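Local coordinates for protein SidF, inhibitor of growth family, member 3 (Legionella pneumophila subsp. pneumophila, PDB 4FYE) that is a phosphoinositide phosphatase that probably removes the 3-phosphate from phosphatidylinositol phosphates of membranes, at residues V54-D59 and P64-P69; I310-N315 and E637-N642. The protein carries 1 engineered substitution. All coordinates share one frame; numbering follows the deposited sequence.

Contact 1 of 2, residues V54-D59 and P64-P69; sequences VNSQYD and PVTGQP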
loop_
_atom_site.group_PDB
_atom_site.type_symbol
_atom_site.label_atom_id
_atom_site.label_comp_id
_atom_site.label_asym_id
_atom_site.label_seq_id
_atom_site.Cartn_x
_atom_site.Cartn_y
_atom_site.Cartn_z
ATOM N N VAL A 54 0.603 0.063 19.823
ATOM C CA VAL A 54 -0.642 0.288 20.479
ATOM C C VAL A 54 -1.300 -1.067 20.755
ATOM O O VAL A 54 -1.459 -1.868 19.831
ATOM C CB VAL A 54 -1.621 1.093 19.567
ATOM C CG1 VAL A 54 -3.032 1.034 20.128
ATOM C CG2 VAL A 54 -1.262 2.567 19.459
ATOM N N ASN A 55 -1.746 -1.300 21.987
ATOM C CA ASN A 55 -2.657 -2.415 22.319
ATOM C C ASN A 55 -4.086 -1.973 22.488
ATOM O O ASN A 55 -4.338 -1.028 23.233
ATOM C CB ASN A 55 -2.197 -3.115 23.633
ATOM C CG ASN A 55 -0.717 -3.369 23.627
ATOM O OD1 ASN A 55 -0.265 -4.373 23.096
ATOM N ND2 ASN A 55 0.052 -2.406 24.085
ATOM N N SER A 56 -5.044 -2.656 21.862
ATOM C CA SER A 56 -6.450 -2.273 22.121
ATOM C C SER A 56 -6.763 -2.405 23.614
ATOM O O SER A 56 -6.375 -3.387 24.234
ATOM C CB SER A 56 -7.435 -3.121 21.321
ATOM O OG SER A 56 -7.294 -2.852 19.937
ATOM N N GLN A 57 -7.424 -1.384 24.152
ATOM C CA GLN A 57 -8.111 -1.393 25.444
ATOM C C GLN A 57 -9.624 -1.114 25.172
ATOM O O GLN A 57 -9.988 -0.551 24.131
ATOM C CB GLN A 57 -7.533 -0.312 26.380
ATOM C CG GLN A 57 -6.044 -0.407 26.781
ATOM C CD GLN A 57 -5.661 -1.751 27.427
ATOM O OE1 GLN A 57 -4.576 -2.280 27.188
ATOM N NE2 GLN A 57 -6.548 -2.306 28.240
ATOM N N TYR A 58 -10.495 -1.507 26.102
ATOM C CA TYR A 58 -11.929 -1.431 25.898
ATOM C C TYR A 58 -12.587 -0.921 27.132
ATOM O O TYR A 58 -12.034 -1.065 28.184
ATOM C CB TYR A 58 -12.490 -2.820 25.627
ATOM C CG TYR A 58 -11.844 -3.467 24.451
ATOM C CD1 TYR A 58 -10.763 -4.362 24.622
ATOM C CD2 TYR A 58 -12.301 -3.187 23.140
ATOM C CE1 TYR A 58 -10.163 -4.956 23.513
ATOM C CE2 TYR A 58 -11.722 -3.777 22.057
ATOM C CZ TYR A 58 -10.658 -4.614 22.239
ATOM O OH TYR A 58 -10.094 -5.132 21.159
ATOM N N ASP A 59 -13.785 -0.364 27.000
ATOM C CA ASP A 59 -14.609 -0.013 28.152
ATOM C C ASP A 59 -15.448 -1.228 28.628
ATOM O O ASP A 59 -15.380 -2.318 28.052
ATOM C CB ASP A 59 -15.526 1.167 27.799
ATOM C CG ASP A 59 -16.571 0.816 26.723
ATOM O OD1 ASP A 59 -16.853 -0.390 26.463
ATOM O OD2 ASP A 59 -17.109 1.765 26.107
ATOM N N PRO A 64 -14.146 -0.090 22.166
ATOM C CA PRO A 64 -12.740 0.355 22.261
ATOM C C PRO A 64 -12.522 1.765 22.799
ATOM O O PRO A 64 -13.185 2.691 22.377
ATOM C CB PRO A 64 -12.264 0.417 20.774
ATOM C CG PRO A 64 -13.230 -0.410 19.994
ATOM C CD PRO A 64 -14.500 -0.581 20.818
ATOM N N VAL A 65 -11.468 1.946 23.565
ATOM C CA VAL A 65 -11.184 3.238 24.119
ATOM C C VAL A 65 -9.876 3.714 23.514
ATOM O O VAL A 65 -9.521 4.893 23.589
ATOM C CB VAL A 65 -11.167 3.048 25.652
ATOM C CG1 VAL A 65 -10.041 3.818 26.339
ATOM C CG2 VAL A 65 -12.590 3.270 26.215
ATOM N N THR A 66 -9.153 2.796 22.878
ATOM C CA THR A 66 -7.985 3.173 22.134
ATOM C C THR A 66 -8.415 3.462 20.703
ATOM O O THR A 66 -9.514 3.036 20.236
ATOM C CB THR A 66 -6.967 2.024 22.131
ATOM O OG1 THR A 66 -7.611 0.801 21.751
ATOM C CG2 THR A 66 -6.371 1.794 23.555
ATOM N N GLY A 67 -7.571 4.164 19.957
ATOM C CA GLY A 67 -7.900 4.407 18.550
ATOM C C GLY A 67 -9.067 5.407 18.427
ATOM O O GLY A 67 -9.801 5.435 17.430
ATOM N N GLN A 68 -9.220 6.265 19.424
ATOM C CA GLN A 68 -10.353 7.139 19.473
ATOM C C GLN A 68 -9.864 8.570 19.314
ATOM O O GLN A 68 -8.934 8.949 19.984
ATOM C CB GLN A 68 -11.019 6.878 20.817
ATOM C CG GLN A 68 -12.515 6.962 20.753
ATOM C CD GLN A 68 -13.201 5.802 20.036
ATOM O OE1 GLN A 68 -14.000 6.009 19.181
ATOM N NE2 GLN A 68 -12.955 4.627 20.457
ATOM N N PRO A 69 -10.449 9.397 18.406
ATOM C CA PRO A 69 -9.816 10.777 18.289
ATOM C C PRO A 69 -10.027 11.599 19.500
ATOM O O PRO A 69 -11.116 11.595 20.094
ATOM C CB PRO A 69 -10.585 11.457 17.193
ATOM C CG PRO A 69 -11.330 10.362 16.516
ATOM C CD PRO A 69 -11.538 9.224 17.453
#
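Thr-66 packs against the backbone of Ser-56 and Gln-57, where the chain leaving strand 50-55 doubles back in an irregular, hairpin-like turn held by a single beta bridge between Tyr-58 and Pro-64. Thr-66 CB lies 4.0 Å from Gln-57 N, and from there the side chain forks. The hydroxyl branch, with OG1 tucked between the backbone N and carbonyl carbon (chi1 50°), meets the backbone of the other segment: Thr-66 OG1 accepts a fairly straight hydrogen bond from Gln-57 N at 3.3 Å (157°). The methyl branch, Thr-66 CG2, passes 3.5 Å from Asn-55 O and touches Gln-57 CB at 3.7 Å, the two side chains running at a slant to each other. A threonine suits this buried spot because its hydroxyl takes the N-H while its methyl packs on the strand-end backbone and on CB and CG of Gln-57. Farther along, Val-65 N donates to Gln-57 O at 3.0 Å, and Pro-64 CA brings a C-H to the same oxygen. Tyr-58 and Pro-64 form a non-hydrogen-bonded pair, so proline is tolerated: no N-H is needed from it, and the bond comes from Val-65 N. Tyr-58 CD2 approaches Pro-64 CA at 3.7 Å, the ring meeting it obliquely with Pro-64 CD a little farther off, while the tyrosine hydroxyl bonds to Glu-699. That glutamate is also hydrogen-bonded to Ser-56 OG, which is bonded to His-187 of the neighbouring strand 184-189 as well, tying the turn to the sheet and to helix 692-699. Val-65 CG2 rests 3.9 Å from Asp-59 CB.

Contact 2 of 2, residues I310-N315 and E637-N642; sequences IDRMTN and ELDYAN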
loop_
_atom_site.group_PDB
_atom_site.type_symbol
_atom_site.label_atom_id
_atom_site.label_comp_id
_atom_site.label_asym_id
_atom_site.label_seq_id
_atom_site.Cartn_x
_atom_site.Cartn_y
_atom_site.Cartn_z
ATOM N N ILE A 310 13.788 -11.555 -1.128
ATOM C CA ILE A 310 14.886 -12.076 -0.331
ATOM C C ILE A 310 14.490 -12.226 1.192
ATOM O O ILE A 310 14.831 -13.261 1.850
ATOM C CB ILE A 310 16.189 -11.240 -0.509
ATOM C CG1 ILE A 310 17.039 -11.657 -1.729
ATOM C CG2 ILE A 310 17.151 -11.499 0.654
ATOM C CD1 ILE A 310 16.408 -11.612 -3.072
ATOM N N ASP A 311 13.789 -11.218 1.745
ATOM C CA ASP A 311 13.316 -11.223 3.147
ATOM C C ASP A 311 12.448 -12.437 3.434
ATOM O O ASP A 311 12.362 -12.886 4.574
ATOM C CB ASP A 311 12.324 -10.055 3.388
ATOM C CG ASP A 311 12.970 -8.723 3.366
ATOM O OD1 ASP A 311 14.231 -8.705 3.157
ATOM O OD2 ASP A 311 12.212 -7.699 3.542
ATOM N N ARG A 312 11.662 -12.838 2.443
ATOM C CA ARG A 312 10.753 -13.941 2.623
ATOM C C ARG A 312 11.476 -15.281 2.510
ATOM O O ARG A 312 10.843 -16.300 2.637
ATOM C CB ARG A 312 9.588 -13.845 1.648
ATOM C CG ARG A 312 8.656 -12.741 2.115
ATOM C CD ARG A 312 7.687 -12.124 1.117
ATOM N NE ARG A 312 6.890 -13.078 0.342
ATOM C CZ ARG A 312 5.912 -13.772 0.887
ATOM N NH1 ARG A 312 5.666 -13.599 2.175
ATOM N NH2 ARG A 312 5.175 -14.582 0.172
ATOM N N MET A 313 12.778 -15.295 2.279
ATOM C CA MET A 313 13.506 -16.567 2.376
ATOM C C MET A 313 14.282 -16.803 3.663
ATOM O O MET A 313 15.029 -15.930 4.166
ATOM C CB MET A 313 14.402 -16.753 1.174
ATOM C CG MET A 313 13.507 -16.768 -0.068
ATOM S SD MET A 313 14.332 -17.176 -1.585
ATOM C CE MET A 313 15.271 -15.711 -1.724
ATOM N N THR A 314 14.099 -18.001 4.203
ATOM C CA THR A 314 14.847 -18.388 5.387
ATOM C C THR A 314 16.197 -18.690 4.868
ATOM O O THR A 314 16.402 -18.910 3.661
ATOM C CB THR A 314 14.219 -19.630 6.068
ATOM O OG1 THR A 314 14.391 -20.798 5.231
ATOM C CG2 THR A 314 12.691 -19.383 6.212
ATOM N N ASN A 315 17.128 -18.739 5.783
ATOM C CA ASN A 315 18.415 -19.366 5.517
ATOM C C ASN A 315 18.383 -20.751 4.852
ATOM O O ASN A 315 19.125 -20.964 3.894
ATOM C CB ASN A 315 19.291 -19.336 6.763
ATOM C CG ASN A 315 19.767 -17.917 7.097
ATOM O OD1 ASN A 315 19.148 -16.912 6.698
ATOM N ND2 ASN A 315 20.851 -17.826 7.837
ATOM N N GLU A 637 -2.760 -14.515 -3.277
ATOM C CA GLU A 637 -2.795 -15.977 -3.413
ATOM C C GLU A 637 -1.837 -16.504 -4.473
ATOM O O GLU A 637 -1.287 -17.578 -4.296
ATOM C CB GLU A 637 -4.181 -16.519 -3.754
ATOM C CG GLU A 637 -5.086 -16.729 -2.566
ATOM C CD GLU A 637 -4.598 -17.691 -1.486
ATOM O OE1 GLU A 637 -3.812 -18.656 -1.745
ATOM O OE2 GLU A 637 -5.065 -17.476 -0.343
ATOM N N LEU A 638 -1.677 -15.784 -5.586
ATOM C CA LEU A 638 -0.718 -16.198 -6.629
ATOM C C LEU A 638 0.667 -15.814 -6.225
ATOM O O LEU A 638 1.573 -15.869 -7.026
ATOM C CB LEU A 638 -1.030 -15.494 -7.929
ATOM C CG LEU A 638 -2.372 -15.976 -8.437
ATOM C CD1 LEU A 638 -2.863 -15.119 -9.601
ATOM C CD2 LEU A 638 -2.230 -17.430 -8.835
ATOM N N ASP A 639 0.797 -15.327 -4.998
ATOM C CA ASP A 639 2.067 -14.915 -4.446
ATOM C C ASP A 639 2.786 -13.794 -5.212
ATOM O O ASP A 639 4.016 -13.836 -5.346
ATOM C CB ASP A 639 2.998 -16.136 -4.276
ATOM C CG ASP A 639 4.205 -15.811 -3.402
ATOM O OD1 ASP A 639 4.092 -15.097 -2.343
ATOM O OD2 ASP A 639 5.279 -16.261 -3.788
ATOM N N TYR A 640 2.029 -12.827 -5.740
ATOM C CA TYR A 640 2.569 -11.536 -6.231
ATOM C C TYR A 640 2.804 -10.547 -5.079
ATOM O O TYR A 640 2.358 -10.777 -3.956
ATOM C CB TYR A 640 1.599 -10.895 -7.239
ATOM C CG TYR A 640 1.276 -11.792 -8.399
ATOM C CD1 TYR A 640 2.107 -12.866 -8.710
ATOM C CD2 TYR A 640 0.164 -11.560 -9.213
ATOM C CE1 TYR A 640 1.820 -13.733 -9.803
ATOM C CE2 TYR A 640 -0.151 -12.417 -10.297
ATOM C CZ TYR A 640 0.692 -13.480 -10.612
ATOM O OH TYR A 640 0.420 -14.319 -11.686
ATOM N N ALA A 641 3.574 -9.494 -5.334
ATOM C CA ALA A 641 3.699 -8.419 -4.410
ATOM C C ALA A 641 2.532 -7.412 -4.670
ATOM O O ALA A 641 2.520 -6.776 -5.718
ATOM C CB ALA A 641 5.026 -7.741 -4.622
ATOM N N ASN A 642 1.545 -7.285 -3.772
ATOM C CA ASN A 642 0.432 -6.332 -4.007
ATOM C C ASN A 642 0.729 -4.879 -3.501
ATOM O O ASN A 642 0.889 -4.643 -2.278
ATOM C CB ASN A 642 -0.899 -6.901 -3.458
ATOM C CG ASN A 642 -2.014 -5.837 -3.364
ATOM O OD1 ASN A 642 -2.409 -5.449 -2.257
ATOM N ND2 ASN A 642 -2.461 -5.310 -4.502
#
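Arg-312 and Asp-639 reach toward each other from opposite directions; their CA atoms stay 11.2 Å apart, and the arginine covers most of the gap. The guanidinium and carboxylate planes are turned 51° against one another. A single contact joins them, not a two-pronged pairing: NH2 of Arg-312 meets OD1 of Asp-639 at 2.8 Å, on the syn side of that oxygen and somewhat out of both planes. The N-H points off the line to the acceptor (131°), giving a bent hydrogen bond within a salt bridge. Asp-639 sits at the C-prime position of a Schellman motif that ends helix 626-637, with Tyr-640 N bonded to Ser-635 O. This place needs positive phi, which aspartate tolerates fairly well for a non-glycine residue, and with CG anti to its own N (chi1 -166°) the carboxylate extends from the turn. Arg-312 follows the last turn of helix 284-311, and the length of its side chain, bent at chi3, lets it span the gap. Its NH1 is bridged to Asp-265 of strand 260-268. Two carboxylates would be expected to favour the arginine's positive charge and offset that of nearby Arg-308. The bridge to Asp-639, lying at the surface, is probably moderated by solvent.

In the fold
Contacts 1 and 2 are separate features of one chain, following each other in sequence, with centres 32 Å apart and nearest atoms about 21 Å apart. Their relation is indirect. Residues 54-59 leave strand 50-55 of the six-stranded sheet, one of whose edge strands, 260-268, is tied to the other sheet by a backbone bond between Phe-267 and Asn-642. The E637-N642 segment leads into strand 641-645 at the margin of the four-stranded sheet. The loop from that strand to helix 652-668 has the CX5R spacing of a phosphate-binding loop, with serine in place of the cysteine, probably the engineered substitution. This would put contact 2 much closer along the chain to the probable active site than contact 1.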